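Local coordinates for lasso peptide isopeptidase AtxE2 (Asticcacaulis excentricus, PDB 5TXC), which hydrolyses the isopeptide bond of the lasso peptides astexin-2 and astexin-3, converting these threaded substrates to linear peptides, at residues Pro165-Ala170 with Asn182-Ser187; Val533-Ile538 with Ala587-Val592. All blocks are in the same frame, centred on the assembly; numbering follows the deposited sequence.

Interactions 1 and 2 lie on opposite sides of the chain's centre, with nearest atoms about 36 Å apart, and share no element. Interaction 1 joins two neighbouring four-stranded antiparallel sheets of the beta-propeller, through strands 165-167 and 183-188. Interaction 2 lies in the alpha/beta-hydrolase domain, where helix 528-538 meets a loop and the start of helix 591-594. Interaction 1 is a buried apolar contact with one charged hydrogen bond at its end. Interaction 2 is larger and partly buried. It is built from aromatic and aliphatic side chains, and its polar groups turn to partners outside the two segments. The annotated charge-relay residues are nearer to interaction 2; interaction 1 is remote from annotated sites.

Interaction 1. Residues Pro165-Ala170 with Asn182-Ser187; sequences PVIEDA and NTLIYS
Ile167 lies over one face of the Tyr186 ring in a CH-pi contact. Its CG2 methyl is 3.5 Å from the ring centroid and 19° off the ring normal, displaced toward the rim. With chi1 at -50° CG1 stands beside the backbone N, and CG2 falls anti to that N, over the ring. The other branch reaches along the same ring, with CD1 3.5 Å from Tyr186 CD1.

The apolar contact continues on Leu184, whose CD1 methyl meets Ile167 CD1 at 3.7 Å and Val166 CG1 at 3.6 Å. Val166 and Ile167 form a classic beta bulge opposite Val153, consistent with both side chains reaching Leu184.

One hydrogen bond joins the segments. Tyr186 OH donates to Asp169 OD2 at 2.8 Å, nearly along its C-O axis. The oxygen lies at the ring edge, near its plane. Asp169 OD1 accepts from Ala170 N at 3.0 Å through its anti lone pair. Arg241 makes a long, weak ion pair with OD2.

The contact packs two adjacent sheets of the propeller together. The Ile167 methyl over one face and the Asp169 carboxylate at the hydroxyl probably hold the Tyr186 ring in position, and bonds to both oxygens probably steady the carboxylate.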
ATOM      1  N   PRO A 165       9.029   6.841 -27.505  1.00 41.67           N
ATOM      2  CA  PRO A 165       8.188   5.640 -27.436  1.00 36.51           C
ATOM      3  C   PRO A 165       8.507   4.687 -28.571  1.00 36.56           C
ATOM      4  O   PRO A 165       9.107   5.058 -29.574  1.00 43.24           O
ATOM      5  CB  PRO A 165       6.764   6.182 -27.583  1.00 37.29           C
ATOM      6  CG  PRO A 165       6.936   7.531 -28.178  1.00 32.77           C
ATOM      7  CD  PRO A 165       8.232   8.061 -27.667  1.00 35.01           C
ATOM      8  N   VAL A 166       8.062   3.442 -28.420  1.00 42.82           N
ATOM      9  CA  VAL A 166       8.518   2.379 -29.308  1.00 38.88           C
ATOM     10  C   VAL A 166       7.384   1.426 -29.691  1.00 39.76           C
ATOM     11  O   VAL A 166       7.289   1.016 -30.849  1.00 39.98           O
ATOM     12  CB  VAL A 166       9.729   1.674 -28.663  1.00 38.95           C
ATOM     13  CG1 VAL A 166       9.491   0.207 -28.408  1.00 34.50           C
ATOM     14  CG2 VAL A 166      10.994   1.934 -29.484  1.00 36.09           C
ATOM     15  N   ILE A 167       6.557   1.009 -28.728  1.00 39.18           N
ATOM     16  CA  ILE A 167       5.392   0.175 -29.011  1.00 39.00           C
ATOM     17  C   ILE A 167       4.144   0.904 -28.545  1.00 40.86           C
ATOM     18  O   ILE A 167       4.095   1.413 -27.417  1.00 37.73           O
ATOM     19  CB  ILE A 167       5.453  -1.217 -28.362  1.00 35.44           C
ATOM     20  CG1 ILE A 167       6.779  -1.924 -28.647  1.00 39.59           C
ATOM     21  CG2 ILE A 167       4.345  -2.046 -28.924  1.00 36.89           C
ATOM     22  CD1 ILE A 167       6.960  -3.220 -27.835  1.00 28.73           C
ATOM     23  N   GLU A 168       3.142   0.941 -29.415  1.00 41.51           N
ATOM     24  CA  GLU A 168       1.864   1.579 -29.164  1.00 43.26           C
ATOM     25  C   GLU A 168       0.783   0.761 -29.852  1.00 43.86           C
ATOM     26  O   GLU A 168       1.002   0.249 -30.949  1.00 51.89           O
ATOM     27  CB  GLU A 168       1.947   3.035 -29.653  1.00 40.05           C
ATOM     28  CG  GLU A 168       0.721   3.895 -29.479  1.00 53.65           C
ATOM     29  CD  GLU A 168       0.857   5.252 -30.188  1.00 59.48           C
ATOM     30  OE1 GLU A 168       1.999   5.666 -30.512  1.00 52.07           O
ATOM     31  OE2 GLU A 168      -0.185   5.886 -30.462  1.00 68.41           O
ATOM     32  N   ASP A 169      -0.367   0.605 -29.206  1.00 45.35           N
ATOM     33  CA  ASP A 169      -1.438  -0.224 -29.753  1.00 47.03           C
ATOM     34  C   ASP A 169      -2.787   0.358 -29.326  1.00 50.85           C
ATOM     35  O   ASP A 169      -2.855   1.340 -28.582  1.00 53.57           O
ATOM     36  CB  ASP A 169      -1.282  -1.683 -29.297  1.00 47.82           C
ATOM     37  CG  ASP A 169      -1.581  -2.706 -30.416  1.00 55.25           C
ATOM     38  OD1 ASP A 169      -2.638  -2.627 -31.089  1.00 56.72           O
ATOM     39  OD2 ASP A 169      -0.753  -3.614 -30.616  1.00 53.14           O
ATOM     40  N   ALA A 170      -3.874  -0.259 -29.804  1.00 50.03           N
ATOM     41  CA  ALA A 170      -5.220   0.192 -29.449  1.00 55.02           C
ATOM     42  C   ALA A 170      -5.500   0.037 -27.968  1.00 55.98           C
ATOM     43  O   ALA A 170      -6.389   0.709 -27.436  1.00 59.41           O
ATOM     44  CB  ALA A 170      -6.285  -0.594 -30.217  1.00 49.85           C
ATOM     45  N   ASN A 182      17.021  -6.362 -30.453  1.00 34.74           N
ATOM     46  CA  ASN A 182      16.206  -5.650 -31.422  1.00 38.71           C
ATOM     47  C   ASN A 182      14.765  -6.120 -31.449  1.00 38.25           C
ATOM     48  O   ASN A 182      13.998  -5.664 -32.303  1.00 42.25           O
ATOM     49  CB  ASN A 182      16.800  -5.794 -32.841  1.00 49.32           C
ATOM     50  CG  ASN A 182      18.061  -4.966 -33.028  1.00 54.61           C
ATOM     51  OD1 ASN A 182      18.002  -3.734 -33.186  1.00 57.44           O
ATOM     52  ND2 ASN A 182      19.213  -5.633 -32.992  1.00 45.64           N
ATOM     53  N   THR A 183      14.383  -7.049 -30.587  1.00 35.36           N
ATOM     54  CA  THR A 183      13.048  -7.617 -30.636  1.00 33.11           C
ATOM     55  C   THR A 183      12.433  -7.477 -29.254  1.00 34.89           C
ATOM     56  O   THR A 183      13.113  -7.677 -28.241  1.00 37.21           O
ATOM     57  CB  THR A 183      13.108  -9.088 -31.064  1.00 36.71           C
ATOM     58  OG1 THR A 183      14.100  -9.230 -32.091  1.00 37.59           O
ATOM     59  CG2 THR A 183      11.784  -9.563 -31.596  1.00 29.00           C
ATOM     60  N   LEU A 184      11.164  -7.080 -29.220  1.00 32.66           N
ATOM     61  CA  LEU A 184      10.417  -6.899 -27.987  1.00 27.62           C
ATOM     62  C   LEU A 184       9.134  -7.685 -28.092  1.00 28.39           C
ATOM     63  O   LEU A 184       8.453  -7.626 -29.112  1.00 36.50           O
ATOM     64  CB  LEU A 184      10.067  -5.429 -27.730  1.00 25.04           C
ATOM     65  CG  LEU A 184      11.188  -4.473 -27.400  1.00 27.36           C
ATOM     66  CD1 LEU A 184      10.677  -3.064 -27.465  1.00 26.97           C
ATOM     67  CD2 LEU A 184      11.712  -4.766 -26.034  1.00 26.24           C
ATOM     68  N   ILE A 185       8.779  -8.389 -27.034  1.00 29.24           N
ATOM     69  CA  ILE A 185       7.471  -9.013 -26.929  1.00 35.48           C
ATOM     70  C   ILE A 185       6.701  -8.208 -25.888  1.00 31.12           C
ATOM     71  O   ILE A 185       7.305  -7.682 -24.945  1.00 28.14           O
ATOM     72  CB  ILE A 185       7.585 -10.511 -26.568  1.00 28.50           C
ATOM     73  CG1 ILE A 185       6.215 -11.151 -26.374  1.00 27.24           C
ATOM     74  CG2 ILE A 185       8.462 -10.713 -25.339  1.00 31.72           C
ATOM     75  CD1 ILE A 185       6.303 -12.681 -26.330  1.00 31.66           C
ATOM     76  N   TYR A 186       5.390  -8.054 -26.093  1.00 26.68           N
ATOM     77  CA  TYR A 186       4.558  -7.261 -25.193  1.00 29.55           C
ATOM     78  C   TYR A 186       3.175  -7.897 -25.112  1.00 31.37           C
ATOM     79  O   TYR A 186       2.768  -8.671 -25.987  1.00 31.86           O
ATOM     80  CB  TYR A 186       4.489  -5.784 -25.627  1.00 30.22           C
ATOM     81  CG  TYR A 186       3.759  -5.514 -26.938  1.00 36.41           C
ATOM     82  CD1 TYR A 186       4.436  -5.578 -28.148  1.00 38.05           C
ATOM     83  CD2 TYR A 186       2.409  -5.174 -26.961  1.00 35.85           C
ATOM     84  CE1 TYR A 186       3.793  -5.333 -29.343  1.00 39.92           C
ATOM     85  CE2 TYR A 186       1.759  -4.910 -28.159  1.00 40.16           C
ATOM     86  CZ  TYR A 186       2.461  -4.996 -29.349  1.00 39.28           C
ATOM     87  OH  TYR A 186       1.854  -4.757 -30.562  1.00 42.75           O
ATOM     88  N   SER A 187       2.477  -7.616 -24.015  1.00 31.67           N
ATOM     89  CA  SER A 187       1.151  -8.170 -23.774  1.00 33.97           C
ATOM     90  C   SER A 187       0.126  -7.051 -23.614  1.00 33.04           C
ATOM     91  O   SER A 187       0.461  -5.901 -23.329  1.00 34.52           O
ATOM     92  CB  SER A 187       1.147  -9.058 -22.523  1.00 36.02           C
ATOM     93  OG  SER A 187       1.547  -8.292 -21.394  1.00 40.15           O
TER

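Interaction 2. Residues Val533-Ile538 with Ala587-Val592; sequences VHFGLI and AATSFV
Helix 528-538 follows the nucleophile elbow of the alpha/beta-hydrolase domain, which carries the active-site Ser527. The far part of this helix packs on residues 587-592, a loop and the weakly bonded start of the short helix 591-594.

Phe591 spans His534 and Ile538, one helical turn apart. Its CZ is 3.6 Å from His534 CD2 and 3.8 Å from His534 CB. The two rings meet obliquely, with centroids 5.2 Å apart and planes at 80°. At the edge of the Phe591 ring, near its plane, CE1 meets Ile538 CD1 at 3.9 Å. A chi1 of -70° sets Phe591 CG anti to its own carbonyl carbon and sends the ring toward the helix. Replacing Phe591 by an alanine would probably open a gap beside His534 and Ile538 and leave the imidazole without this packing neighbour.

Ile538 also covers the backbone of Ala588, with CB 3.5 Å from Ala588 O. That carbonyl accepts a hydrogen bond from Asn539. Phe535 lies on another side of the helix. Thr589 CG2 comes to its ring edge, 3.7 Å from CD2, and Ala588 CB is 4.0 Å from CE2.

Thr553 links the segments indirectly: its OG1 is hydrogen-bonded to His534 ND1 and its O to Thr589 OG1. The two segments themselves touch through van der Waals packing alone. The bond from ND1 to Thr553, with a weak one from NE2 to Ser550 O, is likely to limit rotation of the imidazole and keep CD2 facing Phe591.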
ATOM      1  N   VAL A 533     -12.529   3.156  12.108  1.00 28.04           N
ATOM      2  CA  VAL A 533     -13.022   4.450  12.579  1.00 24.10           C
ATOM      3  C   VAL A 533     -14.515   4.389  12.858  1.00 26.27           C
ATOM      4  O   VAL A 533     -14.971   4.751  13.947  1.00 29.54           O
ATOM      5  CB  VAL A 533     -12.700   5.559  11.573  1.00 26.91           C
ATOM      6  CG1 VAL A 533     -13.420   6.839  11.990  1.00 23.18           C
ATOM      7  CG2 VAL A 533     -11.214   5.779  11.519  1.00 27.73           C
ATOM      8  N   HIS A 534     -15.307   3.933  11.880  1.00 27.97           N
ATOM      9  CA  HIS A 534     -16.755   3.947  12.062  1.00 25.81           C
ATOM     10  C   HIS A 534     -17.155   3.063  13.240  1.00 31.90           C
ATOM     11  O   HIS A 534     -17.975   3.457  14.075  1.00 33.32           O
ATOM     12  CB  HIS A 534     -17.460   3.501  10.781  1.00 27.40           C
ATOM     13  CG  HIS A 534     -16.980   4.192   9.538  1.00 30.58           C
ATOM     14  ND1 HIS A 534     -16.929   3.559   8.310  1.00 31.52           N
ATOM     15  CD2 HIS A 534     -16.543   5.458   9.325  1.00 28.33           C
ATOM     16  CE1 HIS A 534     -16.455   4.395   7.407  1.00 30.14           C
ATOM     17  NE2 HIS A 534     -16.214   5.554   7.996  1.00 30.25           N
ATOM     18  N   PHE A 535     -16.555   1.876  13.339  1.00 28.04           N
ATOM     19  CA  PHE A 535     -16.801   0.995  14.484  1.00 29.34           C
ATOM     20  C   PHE A 535     -16.349   1.632  15.796  1.00 29.79           C
ATOM     21  O   PHE A 535     -17.015   1.482  16.829  1.00 29.61           O
ATOM     22  CB  PHE A 535     -16.080  -0.338  14.276  1.00 26.80           C
ATOM     23  CG  PHE A 535     -16.472  -1.400  15.250  1.00 28.75           C
ATOM     24  CD1 PHE A 535     -15.844  -1.498  16.474  1.00 24.88           C
ATOM     25  CD2 PHE A 535     -17.469  -2.319  14.937  1.00 26.09           C
ATOM     26  CE1 PHE A 535     -16.207  -2.480  17.371  1.00 24.93           C
ATOM     27  CE2 PHE A 535     -17.825  -3.295  15.829  1.00 24.73           C
ATOM     28  CZ  PHE A 535     -17.192  -3.384  17.043  1.00 27.24           C
ATOM     29  N   GLY A 536     -15.188   2.290  15.790  1.00 26.10           N
ATOM     30  CA  GLY A 536     -14.666   2.868  17.015  1.00 25.48           C
ATOM     31  C   GLY A 536     -15.507   4.005  17.570  1.00 27.12           C
ATOM     32  O   GLY A 536     -15.632   4.149  18.787  1.00 33.22           O
ATOM     33  N   LEU A 537     -16.066   4.848  16.692  1.00 28.82           N
ATOM     34  CA  LEU A 537     -16.919   5.958  17.115  1.00 24.52           C
ATOM     35  C   LEU A 537     -18.243   5.472  17.713  1.00 29.58           C
ATOM     36  O   LEU A 537     -18.794   6.135  18.599  1.00 25.42           O
ATOM     37  CB  LEU A 537     -17.196   6.873  15.924  1.00 22.27           C
ATOM     38  CG  LEU A 537     -15.951   7.550  15.325  1.00 26.39           C
ATOM     39  CD1 LEU A 537     -16.299   8.581  14.298  1.00 21.55           C
ATOM     40  CD2 LEU A 537     -15.121   8.184  16.405  1.00 28.53           C
ATOM     41  N   ILE A 538     -18.767   4.330  17.233  1.00 30.14           N
ATOM     42  CA  ILE A 538     -20.042   3.795  17.706  1.00 29.22           C
ATOM     43  C   ILE A 538     -19.868   3.049  19.023  1.00 29.32           C
ATOM     44  O   ILE A 538     -20.721   3.138  19.913  1.00 32.71           O
ATOM     45  CB  ILE A 538     -20.683   2.861  16.663  1.00 28.76           C
ATOM     46  CG1 ILE A 538     -20.985   3.568  15.340  1.00 27.22           C
ATOM     47  CG2 ILE A 538     -21.944   2.284  17.211  1.00 28.36           C
ATOM     48  CD1 ILE A 538     -21.436   4.946  15.516  1.00 34.39           C
ATOM     49  N   ALA A 587     -26.008  -2.457  12.900  1.00 32.30           N
ATOM     50  CA  ALA A 587     -26.168  -1.469  13.967  1.00 26.64           C
ATOM     51  C   ALA A 587     -24.848  -1.135  14.643  1.00 31.05           C
ATOM     52  O   ALA A 587     -24.738  -0.089  15.296  1.00 33.54           O
ATOM     53  CB  ALA A 587     -27.171  -1.949  15.010  1.00 32.03           C
ATOM     54  N   ALA A 588     -23.846  -2.007  14.524  1.00 30.81           N
ATOM     55  CA  ALA A 588     -22.560  -1.752  15.165  1.00 31.37           C
ATOM     56  C   ALA A 588     -21.757  -0.687  14.444  1.00 29.48           C
ATOM     57  O   ALA A 588     -20.776  -0.199  15.007  1.00 28.74           O
ATOM     58  CB  ALA A 588     -21.722  -3.032  15.232  1.00 28.72           C
ATOM     59  N   THR A 589     -22.113  -0.360  13.200  1.00 26.30           N
ATOM     60  CA  THR A 589     -21.298   0.521  12.367  1.00 29.40           C
ATOM     61  C   THR A 589     -22.073   1.555  11.578  1.00 30.08           C
ATOM     62  O   THR A 589     -21.449   2.487  11.066  1.00 30.49           O
ATOM     63  CB  THR A 589     -20.473  -0.289  11.360  1.00 32.77           C
ATOM     64  OG1 THR A 589     -21.368  -0.939  10.439  1.00 27.68           O
ATOM     65  CG2 THR A 589     -19.540  -1.309  12.069  1.00 26.05           C
ATOM     66  N   SER A 590     -23.382   1.410  11.403  1.00 28.96           N
ATOM     67  CA  SER A 590     -24.123   2.305  10.533  1.00 31.53           C
ATOM     68  C   SER A 590     -24.302   3.664  11.200  1.00 31.47           C
ATOM     69  O   SER A 590     -24.679   3.744  12.370  1.00 30.56           O
ATOM     70  CB  SER A 590     -25.477   1.692  10.199  1.00 31.48           C
ATOM     71  OG  SER A 590     -26.297   2.662   9.580  1.00 35.86           O
ATOM     72  N   PHE A 591     -23.992   4.740  10.475  1.00 32.21           N
ATOM     73  CA  PHE A 591     -24.256   6.070  11.021  1.00 32.14           C
ATOM     74  C   PHE A 591     -25.707   6.474  10.882  1.00 34.89           C
ATOM     75  O   PHE A 591     -26.159   7.341  11.624  1.00 36.71           O
ATOM     76  CB  PHE A 591     -23.404   7.126  10.337  1.00 26.59           C
ATOM     77  CG  PHE A 591     -21.972   7.036  10.677  1.00 30.35           C
ATOM     78  CD1 PHE A 591     -21.546   6.256  11.722  1.00 35.97           C
ATOM     79  CD2 PHE A 591     -21.034   7.669   9.908  1.00 35.50           C
ATOM     80  CE1 PHE A 591     -20.202   6.161  12.022  1.00 38.40           C
ATOM     81  CE2 PHE A 591     -19.692   7.570  10.209  1.00 33.52           C
ATOM     82  CZ  PHE A 591     -19.282   6.824  11.256  1.00 27.98           C
ATOM     83  N   VAL A 592     -26.434   5.888   9.930  1.00 34.19           N
ATOM     84  CA  VAL A 592     -27.861   6.153   9.825  1.00 31.48           C
ATOM     85  C   VAL A 592     -28.566   5.694  11.090  1.00 35.14           C
ATOM     86  O   VAL A 592     -29.360   6.431  11.684  1.00 39.29           O
ATOM     87  CB  VAL A 592     -28.431   5.476   8.568  1.00 35.17           C
ATOM     88  CG1 VAL A 592     -29.926   5.656   8.504  1.00 28.47           C
ATOM     89  CG2 VAL A 592     -27.768   6.071   7.308  1.00 31.25           C
TER